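Cellulosomal scaffoldin (Acetivibrio cellulolyticus, PDB 4WI0) carries the scaffoldin's C-terminal X module and dockerin, which dock onto a type II cohesin during cellulosome assembly, while the whole protein probably also cleaves cellulose. Local coordinates at residues T3-I8 against D77-T82; G92-G97 against L106-E111. The protein carries 1 engineered substitution. All coordinates share one frame; numbering follows the deposited sequence.

Contact 1 and contact 2 belong to different halves of this X module–dockerin piece. Contact 1 pairs strands 2-10 and 78-89 in a sheet of the X module; contact 2 shapes a calcium loop of the dockerin. They follow one another along the chain: strand 78-89, which starts in contact 1, runs on towards the loop that opens contact 2. Their centres are 31 Å apart, on opposite sides of the chain's centre, and their nearest atoms stay about 13 Å from each other, so they do not touch. Contact 1 lies away from the metal sites. Contact 2 holds one calcium ion directly, and the second lies about 11 Å from the Met94 side chain.

Contact 1 of 2, residues T3-I8 against D77-T82; sequences TVSGYI and DKELST
Thr3 to Tyr7 run parallel to Asp77 to Ser81, joining the first and last strands of the X module's β-sandwich. The regular parallel pairing is short. Lys78 N gives its hydrogen to Thr3 O (3.0 Å), Ser5 N to Lys78 O (3.0 Å) and Leu80 N to Ser5 O (2.8 Å). Side chains extend it at both ends. Thr3 N bonds to Asp77 OD1 (2.9 Å), reaching the carboxylate from above its plane. At the other end Leu80 breaks the strand, and Ser81 OG replaces a backbone acceptor for Tyr7 N at 2.7 Å; the hydroxyl gets there by sitting between its own backbone N and carbonyl carbon (chi1 53°). Gly6 suits this spot, since a β-carbon would collide with Ser81 OG. Val4 and Leu80, both apolar, suit the face turned to the other sheet, where Val4 CG1 meets Leu80 CG at 3.7 Å and Val72 and Val74 pack against them. On the face of Ser5 and Glu79, a water donates to Glu79 OE2 (3.0 Å). Ser81 O is buried without a hydrogen-bond partner in the model, lying in plane at the edge of the Tyr7 ring, 4.0 Å from Tyr7 CD1.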
ATOM      1  N   THR B   3     -33.245  20.150   4.116  1.00 29.84           N
ATOM      2  CA  THR B   3     -32.453  18.930   4.080  1.00 27.94           C
ATOM      3  C   THR B   3     -31.079  19.217   3.480  1.00 26.01           C
ATOM      4  O   THR B   3     -30.980  19.723   2.360  1.00 26.14           O
ATOM      5  CB  THR B   3     -33.140  17.841   3.234  1.00 28.81           C
ATOM      6  OG1 THR B   3     -34.467  17.621   3.721  1.00 30.07           O
ATOM      7  CG2 THR B   3     -32.360  16.535   3.296  1.00 28.39           C
ATOM      8  N   VAL B   4     -30.026  18.892   4.227  1.00 24.06           N
ATOM      9  CA  VAL B   4     -28.659  18.939   3.718  1.00 22.41           C
ATOM     10  C   VAL B   4     -28.235  17.496   3.390  1.00 21.90           C
ATOM     11  O   VAL B   4     -28.283  16.627   4.257  1.00 22.56           O
ATOM     12  CB  VAL B   4     -27.703  19.590   4.745  1.00 21.60           C
ATOM     13  CG1 VAL B   4     -26.289  19.687   4.198  1.00 20.74           C
ATOM     14  CG2 VAL B   4     -28.197  20.976   5.127  1.00 21.95           C
ATOM     15  N   SER B   5     -27.848  17.250   2.139  1.00 21.03           N
ATOM     16  CA  SER B   5     -27.439  15.915   1.687  1.00 20.61           C
ATOM     17  C   SER B   5     -26.123  15.923   0.887  1.00 19.40           C
ATOM     18  O   SER B   5     -25.591  16.978   0.539  1.00 19.46           O
ATOM     19  CB  SER B   5     -28.560  15.303   0.838  1.00 21.54           C
ATOM     20  OG  SER B   5     -28.817  16.103  -0.304  1.00 21.79           O
ATOM     21  N   GLY B   6     -25.604  14.738   0.587  1.00 19.44           N
ATOM     22  CA  GLY B   6     -24.405  14.613  -0.240  1.00 18.74           C
ATOM     23  C   GLY B   6     -23.759  13.241  -0.214  1.00 18.56           C
ATOM     24  O   GLY B   6     -24.325  12.284   0.322  1.00 19.13           O
ATOM     25  N   TYR B   7     -22.566  13.163  -0.797  1.00 18.05           N
ATOM     26  CA  TYR B   7     -21.814  11.916  -0.913  1.00 18.52           C
ATOM     27  C   TYR B   7     -20.388  12.061  -0.384  1.00 17.66           C
ATOM     28  O   TYR B   7     -19.708  13.030  -0.697  1.00 17.42           O
ATOM     29  CB  TYR B   7     -21.768  11.479  -2.379  1.00 19.21           C
ATOM     30  CG  TYR B   7     -23.090  10.972  -2.876  1.00 20.37           C
ATOM     31  CD1 TYR B   7     -24.059  11.849  -3.358  1.00 21.01           C
ATOM     32  CD2 TYR B   7     -23.393   9.613  -2.843  1.00 21.27           C
ATOM     33  CE1 TYR B   7     -25.286  11.383  -3.809  1.00 22.30           C
ATOM     34  CE2 TYR B   7     -24.617   9.142  -3.290  1.00 22.50           C
ATOM     35  CZ  TYR B   7     -25.556  10.031  -3.772  1.00 23.21           C
ATOM     36  OH  TYR B   7     -26.777   9.563  -4.214  1.00 24.78           O
ATOM     37  N   ILE B   8     -19.967  11.098   0.434  1.00 17.98           N
ATOM     38  CA  ILE B   8     -18.592  10.992   0.921  1.00 17.52           C
ATOM     39  C   ILE B   8     -17.990   9.718   0.308  1.00 18.45           C
ATOM     40  O   ILE B   8     -18.648   8.679   0.297  1.00 18.85           O
ATOM     41  CB  ILE B   8     -18.529  10.858   2.472  1.00 17.22           C
ATOM     42  CG1 ILE B   8     -19.403  11.900   3.199  1.00 17.15           C
ATOM     43  CG2 ILE B   8     -17.088  10.907   2.961  1.00 16.53           C
ATOM     44  CD1 ILE B   8     -18.937  13.335   3.107  1.00 16.64           C
ATOM     45  N   ASP B  77     -33.151  23.437   0.633  1.00 27.75           N
ATOM     46  CA  ASP B  77     -32.547  22.115   0.462  1.00 27.82           C
ATOM     47  C   ASP B  77     -31.236  22.270  -0.305  1.00 27.57           C
ATOM     48  O   ASP B  77     -31.200  22.966  -1.317  1.00 27.97           O
ATOM     49  CB  ASP B  77     -33.486  21.176  -0.299  1.00 29.10           C
ATOM     50  CG  ASP B  77     -34.682  20.739   0.525  1.00 29.95           C
ATOM     51  OD1 ASP B  77     -34.715  20.981   1.752  1.00 29.48           O
ATOM     52  OD2 ASP B  77     -35.599  20.135  -0.063  1.00 32.17           O
ATOM     53  N   LYS B  78     -30.168  21.636   0.183  1.00 26.91           N
ATOM     54  CA  LYS B  78     -28.837  21.804  -0.392  1.00 26.43           C
ATOM     55  C   LYS B  78     -28.086  20.485  -0.511  1.00 25.99           C
ATOM     56  O   LYS B  78     -27.974  19.734   0.463  1.00 24.61           O
ATOM     57  CB  LYS B  78     -28.002  22.759   0.466  1.00 26.53           C
ATOM     58  CG  LYS B  78     -26.600  23.007  -0.080  1.00 27.34           C
ATOM     59  CD  LYS B  78     -25.810  23.929   0.831  1.00 28.88           C
ATOM     60  CE  LYS B  78     -24.523  24.407   0.171  1.00 30.27           C
ATOM     61  NZ  LYS B  78     -24.773  25.566  -0.726  1.00 31.69           N
ATOM     62  N   GLU B  79     -27.542  20.244  -1.702  1.00 26.18           N
ATOM     63  CA  GLU B  79     -26.674  19.099  -1.955  1.00 26.37           C
ATOM     64  C   GLU B  79     -25.208  19.541  -1.882  1.00 24.64           C
ATOM     65  O   GLU B  79     -24.750  20.312  -2.715  1.00 25.55           O
ATOM     66  CB  GLU B  79     -27.005  18.492  -3.328  1.00 28.61           C
ATOM     67  CG  GLU B  79     -26.550  17.059  -3.494  1.00 29.55           C
ATOM     68  CD  GLU B  79     -27.158  16.360  -4.703  1.00 33.34           C
ATOM     69  OE1 GLU B  79     -27.300  16.997  -5.776  1.00 34.09           O
ATOM     70  OE2 GLU B  79     -27.489  15.159  -4.571  1.00 33.77           O
ATOM     71  N   LEU B  80     -24.484  19.067  -0.873  1.00 22.91           N
ATOM     72  CA  LEU B  80     -23.084  19.438  -0.680  1.00 21.16           C
ATOM     73  C   LEU B  80     -22.168  18.839  -1.720  1.00 20.43           C
ATOM     74  O   LEU B  80     -21.143  19.421  -2.038  1.00 19.79           O
ATOM     75  CB  LEU B  80     -22.588  18.999   0.690  1.00 21.13           C
ATOM     76  CG  LEU B  80     -23.352  19.561   1.887  1.00 22.03           C
ATOM     77  CD1 LEU B  80     -22.522  19.358   3.145  1.00 21.98           C
ATOM     78  CD2 LEU B  80     -23.689  21.039   1.692  1.00 22.79           C
ATOM     79  N   SER B  81     -22.535  17.669  -2.243  1.00 18.96           N
ATOM     80  CA  SER B  81     -21.705  16.968  -3.206  1.00 18.67           C
ATOM     81  C   SER B  81     -22.581  15.999  -3.997  1.00 19.27           C
ATOM     82  O   SER B  81     -23.747  15.824  -3.666  1.00 19.02           O
ATOM     83  CB  SER B  81     -20.592  16.213  -2.485  1.00 17.87           C
ATOM     84  OG  SER B  81     -21.113  15.374  -1.466  1.00 17.41           O
ATOM     85  N   THR B  82     -22.016  15.377  -5.025  1.00 19.61           N
ATOM     86  CA  THR B  82     -22.760  14.438  -5.877  1.00 20.56           C
ATOM     87  C   THR B  82     -22.028  13.098  -5.936  1.00 20.45           C
ATOM     88  O   THR B  82     -20.884  12.988  -5.486  1.00 19.04           O
ATOM     89  CB  THR B  82     -22.917  14.981  -7.303  1.00 21.86           C
ATOM     90  OG1 THR B  82     -21.628  15.100  -7.922  1.00 21.68           O
ATOM     91  CG2 THR B  82     -23.621  16.351  -7.295  1.00 22.23           C
TER
HETATM   92  O   HOH W   1     -29.311  14.710  -2.282  1.00 29.57           O

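Contact 2 of 2, residues G92-G97 against L106-E111; sequences GDMAIG and LEDILE. With CA (calcium ion), chain C.
Met94 and Asp108 bring the two backbones nearest, CA to CA 5.5 Å, where the irregular segment 92-97 passes the first turns of helix 106-113. This is the calcium loop and exiting helix of a dockerin, built like one half of an EF-hand. Asp108 makes the largest single contribution. With CG swung anti to the carbonyl carbon (chi1 -63°), its carboxylate reaches both the calcium ion, which it grips with OD1 and OD2, each at 2.5 Å, and Met94 N. The bond from Met94 N to Asp108 OD1 is nearly straight (2.8 Å, 167°). An acidic side chain suits the site because its carboxylate can give the calcium ion two negatively charged oxygens. Asp93 supplies one oxygen, OD1, at 2.3 Å from the calcium, its carboxylate plane turned 89° from that of Asp108. Two waters, Asp101 and Ala103 O complete seven ligands, while Asn105 N bonds to Asp108 OD2 and Gly102 N to Asp93 OD2, so both carboxylates are fixed in rotation. One of these waters donates to Met94 O. Gly92 has backbone angles that would jam a β-carbon against the preceding carbonyl, and its O lies 3.0 Å from Asp108 CB. Farther along, Ile96 CD1 rests on Glu107 O (3.6 Å), and the Ile96 and Glu111 side chains pass each other in opposite directions, Ile96 CG1 3.9 Å from Glu111 CG; Glu111 suits this place by offering methylenes to Ile96 and OE1 to Lys114. Asn63, between strands 53-60 and 67-74 of the X module, bonds to Gly92 and Ala95, while Ile109, on the helix face turned from segment 92-97, packs on Phe149 beyond helix 139-146.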
ATOM      1  N   GLY B  92      -5.763   7.004   6.926  1.00 17.21           N
ATOM      2  CA  GLY B  92      -4.396   6.881   7.431  1.00 17.16           C
ATOM      3  C   GLY B  92      -3.966   7.823   8.541  1.00 17.52           C
ATOM      4  O   GLY B  92      -2.779   7.890   8.820  1.00 17.09           O
ATOM      5  N   ASP B  93      -4.892   8.569   9.148  1.00 17.68           N
ATOM      6  CA  ASP B  93      -4.650   9.125  10.489  1.00 18.72           C
ATOM      7  C   ASP B  93      -5.170   8.105  11.500  1.00 19.25           C
ATOM      8  O   ASP B  93      -6.357   8.094  11.848  1.00 19.24           O
ATOM      9  CB  ASP B  93      -5.309  10.491  10.701  1.00 18.79           C
ATOM     10  CG  ASP B  93      -4.987  11.077  12.070  1.00 20.22           C
ATOM     11  OD1 ASP B  93      -3.982  10.637  12.658  1.00 20.49           O
ATOM     12  OD2 ASP B  93      -5.731  11.960  12.572  1.00 20.56           O
ATOM     13  N   MET B  94      -4.259   7.258  11.971  1.00 19.97           N
ATOM     14  CA  MET B  94      -4.596   6.040  12.696  1.00 21.20           C
ATOM     15  C   MET B  94      -4.773   6.285  14.193  1.00 23.12           C
ATOM     16  O   MET B  94      -4.093   7.129  14.775  1.00 22.72           O
ATOM     17  CB  MET B  94      -3.483   5.004  12.502  1.00 21.60           C
ATOM     18  CG  MET B  94      -3.104   4.737  11.055  1.00 20.90           C
ATOM     19  SD  MET B  94      -4.486   4.166  10.052  1.00 21.36           S
ATOM     20  CE  MET B  94      -4.733   2.551  10.769  1.00 21.68           C
ATOM     21  N   ALA B  95      -5.677   5.522  14.807  1.00 25.12           N
ATOM     22  CA  ALA B  95      -5.819   5.506  16.261  1.00 27.51           C
ATOM     23  C   ALA B  95      -4.621   4.804  16.907  1.00 30.09           C
ATOM     24  O   ALA B  95      -4.470   3.583  16.811  1.00 30.22           O
ATOM     25  CB  ALA B  95      -7.121   4.834  16.670  1.00 27.49           C
ATOM     26  N   ILE B  96      -3.768   5.602  17.550  1.00 33.23           N
ATOM     27  CA  ILE B  96      -2.556   5.121  18.210  1.00 36.20           C
ATOM     28  C   ILE B  96      -2.625   5.596  19.654  1.00 40.67           C
ATOM     29  O   ILE B  96      -2.743   6.798  19.913  1.00 42.25           O
ATOM     30  CB  ILE B  96      -1.279   5.682  17.547  1.00 35.64           C
ATOM     31  CG1 ILE B  96      -1.259   5.354  16.049  1.00 33.51           C
ATOM     32  CG2 ILE B  96      -0.033   5.112  18.220  1.00 36.96           C
ATOM     33  CD1 ILE B  96      -0.229   6.139  15.261  1.00 33.49           C
ATOM     34  N   GLY B  97      -2.557   4.655  20.590  1.00 44.47           N
ATOM     35  CA  GLY B  97      -2.796   4.955  22.000  1.00 47.72           C
ATOM     36  C   GLY B  97      -4.242   5.347  22.250  1.00 48.22           C
ATOM     37  O   GLY B  97      -4.529   6.124  23.161  1.00 50.19           O
ATOM     38  N   LEU B 106       4.775   9.347   9.639  1.00 22.80           N
ATOM     39  CA  LEU B 106       5.458   8.057   9.748  1.00 22.89           C
ATOM     40  C   LEU B 106       4.826   7.130  10.792  1.00 22.95           C
ATOM     41  O   LEU B 106       4.768   5.916  10.586  1.00 21.56           O
ATOM     42  CB  LEU B 106       6.943   8.263  10.069  1.00 24.29           C
ATOM     43  CG  LEU B 106       7.860   7.039  10.075  1.00 24.56           C
ATOM     44  CD1 LEU B 106       7.963   6.414   8.686  1.00 24.09           C
ATOM     45  CD2 LEU B 106       9.241   7.404  10.589  1.00 26.23           C
ATOM     46  N   GLU B 107       4.355   7.698  11.901  1.00 23.59           N
ATOM     47  CA  GLU B 107       3.775   6.897  12.985  1.00 24.53           C
ATOM     48  C   GLU B 107       2.549   6.128  12.508  1.00 22.02           C
ATOM     49  O   GLU B 107       2.316   4.994  12.927  1.00 21.16           O
ATOM     50  CB  GLU B 107       3.409   7.764  14.194  1.00 26.53           C
ATOM     51  CG  GLU B 107       4.564   8.036  15.143  1.00 30.21           C
ATOM     52  CD  GLU B 107       5.751   8.684  14.460  1.00 32.53           C
ATOM     53  OE1 GLU B 107       5.601   9.819  13.946  1.00 35.52           O
ATOM     54  OE2 GLU B 107       6.832   8.057  14.431  1.00 33.95           O
ATOM     55  N   ASP B 108       1.777   6.758  11.630  1.00 21.01           N
ATOM     56  CA  ASP B 108       0.609   6.126  11.021  1.00 20.01           C
ATOM     57  C   ASP B 108       1.027   4.963  10.138  1.00 20.03           C
ATOM     58  O   ASP B 108       0.416   3.893  10.189  1.00 19.40           O
ATOM     59  CB  ASP B 108      -0.173   7.143  10.210  1.00 19.13           C
ATOM     60  CG  ASP B 108      -0.725   8.250  11.069  1.00 19.33           C
ATOM     61  OD1 ASP B 108      -1.593   7.966  11.915  1.00 19.38           O
ATOM     62  OD2 ASP B 108      -0.288   9.406  10.922  1.00 19.45           O
ATOM     63  N   ILE B 109       2.083   5.171   9.355  1.00 20.68           N
ATOM     64  CA  ILE B 109       2.666   4.097   8.541  1.00 21.04           C
ATOM     65  C   ILE B 109       3.185   2.971   9.425  1.00 21.03           C
ATOM     66  O   ILE B 109       2.929   1.802   9.150  1.00 20.56           O
ATOM     67  CB  ILE B 109       3.806   4.603   7.623  1.00 22.18           C
ATOM     68  CG1 ILE B 109       3.222   5.535   6.551  1.00 22.91           C
ATOM     69  CG2 ILE B 109       4.546   3.421   6.986  1.00 22.57           C
ATOM     70  CD1 ILE B 109       4.171   5.927   5.436  1.00 23.81           C
ATOM     71  N   LEU B 110       3.917   3.314  10.484  1.00 21.25           N
ATOM     72  CA  LEU B 110       4.466   2.289  11.373  1.00 21.90           C
ATOM     73  C   LEU B 110       3.371   1.480  12.062  1.00 22.02           C
ATOM     74  O   LEU B 110       3.542   0.285  12.310  1.00 21.41           O
ATOM     75  CB  LEU B 110       5.424   2.895  12.400  1.00 22.91           C
ATOM     76  CG  LEU B 110       6.701   3.465  11.788  1.00 23.29           C
ATOM     77  CD1 LEU B 110       7.478   4.268  12.820  1.00 24.92           C
ATOM     78  CD2 LEU B 110       7.565   2.354  11.201  1.00 23.53           C
ATOM     79  N   GLU B 111       2.239   2.120  12.338  1.00 21.67           N
ATOM     80  CA  GLU B 111       1.122   1.439  12.966  1.00 22.48           C
ATOM     81  C   GLU B 111       0.590   0.309  12.071  1.00 22.14           C
ATOM     82  O   GLU B 111       0.298  -0.782  12.557  1.00 21.82           O
ATOM     83  CB  GLU B 111       0.010   2.443  13.299  1.00 23.34           C
ATOM     84  CG  GLU B 111      -1.104   1.901  14.187  1.00 24.96           C
ATOM     85  CD  GLU B 111      -0.627   1.441  15.554  1.00 26.35           C
ATOM     86  OE1 GLU B 111       0.435   1.895  16.038  1.00 28.20           O
ATOM     87  OE2 GLU B 111      -1.329   0.611  16.160  1.00 28.19           O
TER
HETATM   88 CA    CA C 201      -1.666  10.362  12.743  1.00 19.58          CA
HETATM   89  O   HOH W   2      -2.383   9.284  14.819  1.00 22.57           O
HETATM   90  O   HOH W   3       0.499  10.175  13.727  1.00 22.89           O